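Local atomic coordinates of 3,4-dihydroxy-2-butanone 4-phosphate synthase (Acinetobacter baumannii, PDB entry 6MNZ), a protein that probably converts D-ribulose 5-phosphate to formate and 3,4-dihydroxy-2-butanone 4-phosphate, a magnesium- or manganese-dependent step of riboflavin biosynthesis. Residues 206-211 with 224-229; 31-36 with 45-50. One frame throughout, in Å; residues are numbered along the deposited sequence.

Contact 1: residues 206-211 with 224-229; sequences VERLDQ and YRYREI
Glu207 and Arg227 face each other as an antiparallel hydrogen-bonded pair, Glu207 N reaching Arg227 O at 2.8 Å and Arg227 N reaching Glu207 O at 2.7 Å. Further on, Leu209 and Asp210 together stand opposite Arg225, so that Arg208 pairs with Tyr226 but Gln211 with Tyr224: a beta bulge, with Leu209 at a helix-like psi of -57°. On the face carrying the two tyrosines, Gln211 lies alongside Tyr224, its CG 4.2 Å from the ring centroid in a CH-pi contact and its amide stacked at a shallow tilt to the ring. Arg208 comes to the same ring from the edge, its guanidinium turned well out of the ring plane. Arg208 CB passes the Tyr226 ring, and a bend at chi3 (-64°) brings the guanidinium to the edge of Tyr224. Val206 straddles two neighbours, CG1 lying 3.7 Å from Tyr226 CB and CG2 3.8 Å from Glu228 CG. On the other face, Arg225 NH1 gives Asp210 OD2 a salt bridge of 3.0 Å on the syn lone pair. Carboxylate and guanidinium planes are 48° apart, so this is a single bond rather than a flat paired one. Leu209 lays CD1 over one face of the Arg227 guanidinium, toward its rim. The two strands form a beta hairpin at the margin of the C-terminal sheet, with 220-228 pairing antiparallel with strand 235-239 on its other edge. Helix 320-336 packs on the tyrosine face, where its Asp336 takes a hydrogen bond from Tyr226 OH and a salt bridge from Arg208.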
ATOM      1  N   VAL A 206      16.366 -13.136 -11.656  1.00 46.84           N
ATOM      2  CA  VAL A 206      16.829 -11.857 -11.133  1.00 51.01           C
ATOM      3  C   VAL A 206      17.842 -11.274 -12.108  1.00 46.23           C
ATOM      4  O   VAL A 206      18.598 -12.016 -12.746  1.00 47.20           O
ATOM      5  CB  VAL A 206      17.450 -12.010  -9.729  1.00 49.31           C
ATOM      6  CG1 VAL A 206      18.048 -10.690  -9.264  1.00 42.68           C
ATOM      7  CG2 VAL A 206      16.407 -12.515  -8.733  1.00 42.81           C
ATOM      8  N   GLU A 207      17.769  -9.959 -12.314  1.00 36.27           N
ATOM      9  CA  GLU A 207      18.725  -9.237 -13.142  1.00 47.49           C
ATOM     10  C   GLU A 207      19.177  -7.972 -12.427  1.00 46.70           C
ATOM     11  O   GLU A 207      18.352  -7.218 -11.902  1.00 38.19           O
ATOM     12  CB  GLU A 207      18.123  -8.883 -14.506  1.00 56.81           C
ATOM     13  CG  GLU A 207      19.036  -8.047 -15.387  1.00 69.12           C
ATOM     14  CD  GLU A 207      18.313  -7.474 -16.590  1.00 72.36           C
ATOM     15  OE1 GLU A 207      17.134  -7.834 -16.792  1.00 67.12           O
ATOM     16  OE2 GLU A 207      18.818  -6.483 -17.158  1.00 59.22           O
ATOM     17  N   ARG A 208      20.468  -7.672 -12.550  1.00 54.84           N
ATOM     18  CA  ARG A 208      21.054  -6.461 -11.994  1.00 54.99           C
ATOM     19  C   ARG A 208      20.732  -5.244 -12.858  1.00 53.84           C
ATOM     20  O   ARG A 208      20.570  -5.336 -14.079  1.00 55.65           O
ATOM     21  CB  ARG A 208      22.570  -6.610 -11.856  1.00 49.56           C
ATOM     22  CG  ARG A 208      23.292  -6.927 -13.153  1.00 57.80           C
ATOM     23  CD  ARG A 208      24.616  -7.621 -12.880  1.00 74.01           C
ATOM     24  NE  ARG A 208      25.535  -6.753 -12.149  1.00 71.29           N
ATOM     25  CZ  ARG A 208      26.736  -7.122 -11.720  1.00 54.50           C
ATOM     26  NH1 ARG A 208      27.168  -8.360 -11.931  1.00 43.89           N
ATOM     27  NH2 ARG A 208      27.590  -6.199 -11.301  1.00 54.66           N
ATOM     28  N   LEU A 209      20.787  -4.072 -12.223  1.00 47.98           N
ATOM     29  CA  LEU A 209      20.445  -2.812 -12.869  1.00 52.86           C
ATOM     30  C   LEU A 209      21.666  -1.926 -13.077  1.00 53.34           C
ATOM     31  O   LEU A 209      21.943  -1.506 -14.204  1.00 68.65           O
ATOM     32  CB  LEU A 209      19.392  -2.068 -12.034  1.00 62.09           C
ATOM     33  CG  LEU A 209      18.013  -2.710 -11.874  1.00 45.73           C
ATOM     34  CD1 LEU A 209      17.007  -1.658 -11.428  1.00 43.79           C
ATOM     35  CD2 LEU A 209      17.549  -3.372 -13.159  1.00 46.31           C
ATOM     36  N   ASP A 210      22.387  -1.594 -12.010  1.00 48.60           N
ATOM     37  CA  ASP A 210      23.502  -0.663 -12.099  1.00 62.31           C
ATOM     38  C   ASP A 210      24.380  -0.845 -10.872  1.00 61.66           C
ATOM     39  O   ASP A 210      23.894  -1.194  -9.794  1.00 38.76           O
ATOM     40  CB  ASP A 210      23.024   0.788 -12.200  1.00 52.35           C
ATOM     41  CG  ASP A 210      22.216   1.219 -10.996  1.00 70.33           C
ATOM     42  OD1 ASP A 210      22.731   2.018 -10.186  1.00 64.18           O
ATOM     43  OD2 ASP A 210      21.060   0.765 -10.867  1.00 70.44           O
ATOM     44  N   GLN A 211      25.673  -0.595 -11.049  1.00 64.30           N
ATOM     45  CA  GLN A 211      26.622  -0.618  -9.948  1.00 41.88           C
ATOM     46  C   GLN A 211      26.962   0.802  -9.513  1.00 41.88           C
ATOM     47  O   GLN A 211      27.074   1.715 -10.334  1.00 55.25           O
ATOM     48  CB  GLN A 211      27.900  -1.360 -10.344  1.00 48.54           C
ATOM     49  CG  GLN A 211      28.712  -1.858  -9.156  1.00 70.74           C
ATOM     50  CD  GLN A 211      29.827  -2.804  -9.559  1.00 63.58           C
ATOM     51  OE1 GLN A 211      29.727  -3.505 -10.566  1.00 64.79           O
ATOM     52  NE2 GLN A 211      30.826  -2.935  -8.693  1.00 53.42           N
ATOM     53  N   TYR A 224      24.951  -2.962  -5.752  1.00 43.79           N
ATOM     54  CA  TYR A 224      24.337  -3.685  -6.861  1.00 41.33           C
ATOM     55  C   TYR A 224      22.822  -3.638  -6.693  1.00 49.12           C
ATOM     56  O   TYR A 224      22.293  -4.096  -5.676  1.00 56.05           O
ATOM     57  CB  TYR A 224      24.849  -5.124  -6.912  1.00 38.63           C
ATOM     58  CG  TYR A 224      26.349  -5.238  -7.099  1.00 50.08           C
ATOM     59  CD1 TYR A 224      26.878  -5.875  -8.214  1.00 66.49           C
ATOM     60  CD2 TYR A 224      27.227  -4.872  -6.086  1.00 53.69           C
ATOM     61  CE1 TYR A 224      28.239  -6.089  -8.337  1.00 63.48           C
ATOM     62  CE2 TYR A 224      28.596  -4.966  -6.258  1.00 59.29           C
ATOM     63  CZ  TYR A 224      29.096  -5.584  -7.385  1.00 60.34           C
ATOM     64  OH  TYR A 224      30.452  -5.761  -7.528  1.00 59.04           O
ATOM     65  N   ARG A 225      22.146  -2.962  -7.621  1.00 49.36           N
ATOM     66  CA  ARG A 225      20.690  -2.954  -7.681  1.00 37.20           C
ATOM     67  C   ARG A 225      20.192  -4.062  -8.602  1.00 38.93           C
ATOM     68  O   ARG A 225      20.541  -4.095  -9.786  1.00 36.36           O
ATOM     69  CB  ARG A 225      20.185  -1.593  -8.166  1.00 55.65           C
ATOM     70  CG  ARG A 225      20.227  -0.507  -7.098  1.00 47.42           C
ATOM     71  CD  ARG A 225      20.132   0.890  -7.701  1.00 45.97           C
ATOM     72  NE  ARG A 225      18.785   1.447  -7.586  1.00 56.39           N
ATOM     73  CZ  ARG A 225      17.919   1.552  -8.591  1.00 66.06           C
ATOM     74  NH1 ARG A 225      18.254   1.181  -9.823  1.00 47.70           N
ATOM     75  NH2 ARG A 225      16.729   2.097  -8.375  1.00 61.84           N
ATOM     76  N   TYR A 226      19.299  -4.902  -8.082  1.00 44.58           N
ATOM     77  CA  TYR A 226      18.726  -6.010  -8.833  1.00 35.36           C
ATOM     78  C   TYR A 226      17.216  -5.846  -8.956  1.00 40.56           C
ATOM     79  O   TYR A 226      16.575  -5.200  -8.123  1.00 36.99           O
ATOM     80  CB  TYR A 226      19.042  -7.349  -8.162  1.00 39.23           C
ATOM     81  CG  TYR A 226      20.502  -7.723  -8.214  1.00 51.88           C
ATOM     82  CD1 TYR A 226      21.389  -7.280  -7.243  1.00 44.83           C
ATOM     83  CD2 TYR A 226      20.999  -8.509  -9.242  1.00 51.88           C
ATOM     84  CE1 TYR A 226      22.695  -7.725  -7.220  1.00 35.04           C
ATOM     85  CE2 TYR A 226      22.295  -8.979  -9.212  1.00 50.35           C
ATOM     86  CZ  TYR A 226      23.166  -8.494  -8.261  1.00 44.06           C
ATOM     87  OH  TYR A 226      24.505  -8.800  -8.342  1.00 53.06           O
ATOM     88  N   ARG A 227      16.654  -6.447 -10.004  1.00 40.02           N
ATOM     89  CA  ARG A 227      15.211  -6.576 -10.154  1.00 37.85           C
ATOM     90  C   ARG A 227      14.859  -8.002 -10.551  1.00 42.49           C
ATOM     91  O   ARG A 227      15.502  -8.585 -11.430  1.00 43.76           O
ATOM     92  CB  ARG A 227      14.676  -5.595 -11.203  1.00 44.95           C
ATOM     93  CG  ARG A 227      14.052  -4.339 -10.619  1.00 51.75           C
ATOM     94  CD  ARG A 227      13.045  -3.721 -11.576  1.00 69.59           C
ATOM     95  NE  ARG A 227      13.682  -3.156 -12.764  1.00 69.22           N
ATOM     96  CZ  ARG A 227      14.018  -1.876 -12.902  1.00 60.30           C
ATOM     97  NH1 ARG A 227      13.893  -1.032 -11.884  1.00 53.50           N
ATOM     98  NH2 ARG A 227      14.568  -1.459 -14.034  1.00 44.52           N
ATOM     99  N   GLU A 228      13.767  -8.511  -9.986  1.00 48.21           N
ATOM    100  CA  GLU A 228      13.267  -9.843 -10.291  1.00 39.80           C
ATOM    101  C   GLU A 228      12.043  -9.770 -11.197  1.00 40.56           C
ATOM    102  O   GLU A 228      11.355  -8.748 -11.258  1.00 49.68           O
ATOM    103  CB  GLU A 228      12.908 -10.611  -9.017  1.00 42.13           C
ATOM    104  CG  GLU A 228      12.640 -12.086  -9.270  1.00 39.74           C
ATOM    105  CD  GLU A 228      12.230 -12.836  -8.024  1.00 39.14           C
ATOM    106  OE1 GLU A 228      11.427 -12.276  -7.248  1.00 44.50           O
ATOM    107  OE2 GLU A 228      12.420 -14.070  -8.008  1.00 40.25           O
ATOM    108  N   ILE A 229      11.850 -10.832 -11.987  1.00 48.91           N
ATOM    109  CA  ILE A 229      10.677 -10.931 -12.846  1.00 36.90           C
ATOM    110  C   ILE A 229       9.431 -10.618 -12.038  1.00 39.23           C
ATOM    111  O   ILE A 229       9.200 -11.202 -10.973  1.00 43.60           O
ATOM    112  CB  ILE A 229      10.584 -12.339 -13.461  1.00 29.52           C
ATOM    113  CG1 ILE A 229      11.836 -12.668 -14.277  1.00 32.51           C
ATOM    114  CG2 ILE A 229       9.332 -12.465 -14.315  1.00 45.39           C
ATOM    115  CD1 ILE A 229      12.121 -11.702 -15.407  1.00 33.89           C
TER

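Contact 2: residues 31-36 with 45-50; sequences GDLVIA and INFMIT
Leu33 is the main bump of the strand, fitting between Phe47 and Met48 of the helix. Its CD1 meets the edge of the Phe47 ring, near the ring plane and 3.6 Å from CE1; the two side chains cross at about a right angle. On its other flank, Leu33 CD1 is 3.9 Å from Met48 CG. Met48 answers with a bump of its own: extended beyond CG (chi2 -169°), it carries its terminal methyl to the strand, into the notch between Leu33 and Ile35. There CE rests 3.7 Å from Leu33 CB and 4.0 Å from Ile35 CG2. The axes of segments 31-36 and 45-50 lie 10.2 Å apart and run almost exactly antiparallel, a usual spacing for a helix on a sheet, and the extended methionine bridges it. The contact is wholly apolar, without a hydrogen bond across it. Leu33 also touches Ile20 and Leu187, while the Phe47 ring meets that of His185. Val34 points away from the helix, to the side where predicted metal ligand His143 lies. Strand 31-36, helix 42-52 and the parallel strand 57-60, with 160-164 between the strands, make a beta-alpha-beta crossover, and this packing joins its first strand to its helix.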
ATOM      1  N   GLY A  31      -5.899 -28.279  -0.888  1.00 29.77           N
ATOM      2  CA  GLY A  31      -5.479 -28.934  -2.113  1.00 27.98           C
ATOM      3  C   GLY A  31      -6.457 -28.635  -3.238  1.00 26.89           C
ATOM      4  O   GLY A  31      -7.671 -28.618  -3.026  1.00 33.81           O
ATOM      5  N   ASP A  32      -5.902 -28.268  -4.388  1.00 20.23           N
ATOM      6  CA  ASP A  32      -6.675 -28.025  -5.597  1.00 29.16           C
ATOM      7  C   ASP A  32      -6.259 -29.030  -6.658  1.00 29.79           C
ATOM      8  O   ASP A  32      -5.077 -29.106  -7.011  1.00 36.09           O
ATOM      9  CB  ASP A  32      -6.462 -26.602  -6.116  1.00 31.55           C
ATOM     10  CG  ASP A  32      -7.055 -25.552  -5.204  1.00 23.47           C
ATOM     11  OD1 ASP A  32      -7.096 -25.781  -3.978  1.00 33.14           O
ATOM     12  OD2 ASP A  32      -7.317 -24.434  -5.692  1.00 27.81           O
ATOM     13  N   LEU A  33      -7.242 -29.692  -7.263  1.00 31.12           N
ATOM     14  CA  LEU A  33      -7.058 -30.211  -8.610  1.00 29.65           C
ATOM     15  C   LEU A  33      -6.679 -29.075  -9.552  1.00 29.39           C
ATOM     16  O   LEU A  33      -7.093 -27.930  -9.361  1.00 31.32           O
ATOM     17  CB  LEU A  33      -8.332 -30.895  -9.102  1.00 40.23           C
ATOM     18  CG  LEU A  33      -8.839 -32.103  -8.315  1.00 44.95           C
ATOM     19  CD1 LEU A  33     -10.232 -32.485  -8.802  1.00 25.19           C
ATOM     20  CD2 LEU A  33      -7.885 -33.281  -8.435  1.00 48.56           C
ATOM     21  N   VAL A  34      -5.742 -29.361 -10.452  1.00 29.99           N
ATOM     22  CA  VAL A  34      -5.191 -28.364 -11.365  1.00 24.46           C
ATOM     23  C   VAL A  34      -4.976 -29.043 -12.708  1.00 34.39           C
ATOM     24  O   VAL A  34      -4.380 -30.125 -12.767  1.00 42.74           O
ATOM     25  CB  VAL A  34      -3.869 -27.764 -10.857  1.00 39.26           C
ATOM     26  CG1 VAL A  34      -3.418 -26.615 -11.759  1.00 40.90           C
ATOM     27  CG2 VAL A  34      -4.014 -27.297  -9.420  1.00 40.79           C
ATOM     28  N   ILE A  35      -5.581 -28.491 -13.757  1.00 39.33           N
ATOM     29  CA  ILE A  35      -5.426 -29.007 -15.110  1.00 45.63           C
ATOM     30  C   ILE A  35      -5.195 -27.834 -16.050  1.00 36.63           C
ATOM     31  O   ILE A  35      -5.703 -26.730 -15.833  1.00 39.82           O
ATOM     32  CB  ILE A  35      -6.657 -29.832 -15.548  1.00 39.28           C
ATOM     33  CG1 ILE A  35      -6.452 -30.397 -16.954  1.00 45.62           C
ATOM     34  CG2 ILE A  35      -7.922 -28.980 -15.490  1.00 44.62           C
ATOM     35  CD1 ILE A  35      -7.520 -31.389 -17.368  1.00 51.70           C
ATOM     36  N   ALA A  36      -4.434 -28.083 -17.112  1.00 31.85           N
ATOM     37  CA  ALA A  36      -4.224 -27.066 -18.133  1.00 35.60           C
ATOM     38  C   ALA A  36      -5.553 -26.689 -18.771  1.00 46.20           C
ATOM     39  O   ALA A  36      -6.240 -27.542 -19.344  1.00 59.91           O
ATOM     40  CB  ALA A  36      -3.247 -27.568 -19.194  1.00 29.09           C
ATOM     41  N   ILE A  45     -14.231 -31.237 -15.940  1.00 42.68           N
ATOM     42  CA  ILE A  45     -15.041 -30.399 -15.060  1.00 32.03           C
ATOM     43  C   ILE A  45     -15.946 -31.264 -14.194  1.00 33.16           C
ATOM     44  O   ILE A  45     -16.136 -30.992 -13.003  1.00 30.01           O
ATOM     45  CB  ILE A  45     -15.855 -29.384 -15.885  1.00 30.21           C
ATOM     46  CG1 ILE A  45     -14.939 -28.577 -16.809  1.00 27.87           C
ATOM     47  CG2 ILE A  45     -16.632 -28.453 -14.966  1.00 33.52           C
ATOM     48  CD1 ILE A  45     -13.809 -27.862 -16.094  1.00 34.21           C
ATOM     49  N   ASN A  46     -16.486 -32.345 -14.764  1.00 41.34           N
ATOM     50  CA  ASN A  46     -17.410 -33.187 -14.012  1.00 36.12           C
ATOM     51  C   ASN A  46     -16.700 -33.910 -12.875  1.00 30.45           C
ATOM     52  O   ASN A  46     -17.259 -34.057 -11.782  1.00 27.23           O
ATOM     53  CB  ASN A  46     -18.084 -34.193 -14.943  1.00 34.33           C
ATOM     54  CG  ASN A  46     -19.109 -35.050 -14.227  1.00 48.56           C
ATOM     55  OD1 ASN A  46     -19.020 -36.277 -14.233  1.00 70.35           O
ATOM     56  ND2 ASN A  46     -20.081 -34.406 -13.589  1.00 51.52           N
ATOM     57  N   PHE A  47     -15.484 -34.404 -13.123  1.00 38.47           N
ATOM     58  CA  PHE A  47     -14.690 -34.975 -12.042  1.00 33.59           C
ATOM     59  C   PHE A  47     -14.441 -33.950 -10.945  1.00 33.83           C
ATOM     60  O   PHE A  47     -14.490 -34.279  -9.753  1.00 48.27           O
ATOM     61  CB  PHE A  47     -13.365 -35.507 -12.584  1.00 35.53           C
ATOM     62  CG  PHE A  47     -12.489 -36.126 -11.534  1.00 37.38           C
ATOM     63  CD1 PHE A  47     -11.511 -35.379 -10.901  1.00 41.13           C
ATOM     64  CD2 PHE A  47     -12.648 -37.452 -11.173  1.00 29.50           C
ATOM     65  CE1 PHE A  47     -10.768 -35.918  -9.870  1.00 44.72           C
ATOM     66  CE2 PHE A  47     -11.920 -37.991 -10.134  1.00 30.82           C
ATOM     67  CZ  PHE A  47     -10.945 -37.237  -9.513  1.00 32.29           C
ATOM     68  N   MET A  48     -14.269 -32.682 -11.322  1.00 31.34           N
ATOM     69  CA  MET A  48     -13.969 -31.651 -10.335  1.00 27.36           C
ATOM     70  C   MET A  48     -15.167 -31.396  -9.429  1.00 30.43           C
ATOM     71  O   MET A  48     -15.057 -31.478  -8.202  1.00 28.12           O
ATOM     72  CB  MET A  48     -13.541 -30.366 -11.042  1.00 30.72           C
ATOM     73  CG  MET A  48     -12.117 -30.403 -11.562  1.00 28.53           C
ATOM     74  SD  MET A  48     -11.543 -28.790 -12.110  1.00 37.40           S
ATOM     75  CE  MET A  48      -9.773 -28.967 -11.899  1.00 27.52           C
ATOM     76  N   ILE A  49     -16.340 -31.155 -10.019  1.00 37.97           N
ATOM     77  CA  ILE A  49     -17.526 -30.863  -9.225  1.00 39.32           C
ATOM     78  C   ILE A  49     -18.021 -32.069  -8.442  1.00 36.70           C
ATOM     79  O   ILE A  49     -18.961 -31.937  -7.651  1.00 37.75           O
ATOM     80  CB  ILE A  49     -18.672 -30.337 -10.115  1.00 37.42           C
ATOM     81  CG1 ILE A  49     -19.202 -31.451 -11.023  1.00 41.55           C
ATOM     82  CG2 ILE A  49     -18.199 -29.151 -10.942  1.00 32.72           C
ATOM     83  CD1 ILE A  49     -20.333 -31.017 -11.934  1.00 34.64           C
ATOM     84  N   THR A  50     -17.504 -33.262  -8.739  1.00 40.45           N
ATOM     85  CA  THR A  50     -17.974 -34.496  -8.119  1.00 41.28           C
ATOM     86  C   THR A  50     -17.101 -34.922  -6.945  1.00 33.98           C
ATOM     87  O   THR A  50     -17.620 -35.253  -5.876  1.00 35.07           O
ATOM     88  CB  THR A  50     -18.026 -35.623  -9.157  1.00 38.84           C
ATOM     89  OG1 THR A  50     -18.762 -35.187 -10.308  1.00 45.49           O
ATOM     90  CG2 THR A  50     -18.695 -36.858  -8.574  1.00 33.41           C
TER

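In the fold
Contact 2 is complete well before the chain reaches contact 1; about 39 Å separates their centres, with the middle of the chain between them, and their nearest atoms stay about 19 Å from each other. They share no sheet. Contact 2 packs a helix on a central strand of the six-stranded mixed sheet in the DHBP synthase part, on the strand that carries Asp32, a predicted substrate-binding residue. Contact 1 is the hairpin that begins the second mixed sheet, in the part related to GTP cyclohydrolase II, with 206-215 an outermost strand of that sheet within this chain. Helix 192-202 leads into that hairpin, and His139, next to predicted substrate-binding Arg140, touches Glu228, so the two parts meet close to the predicted substrate site.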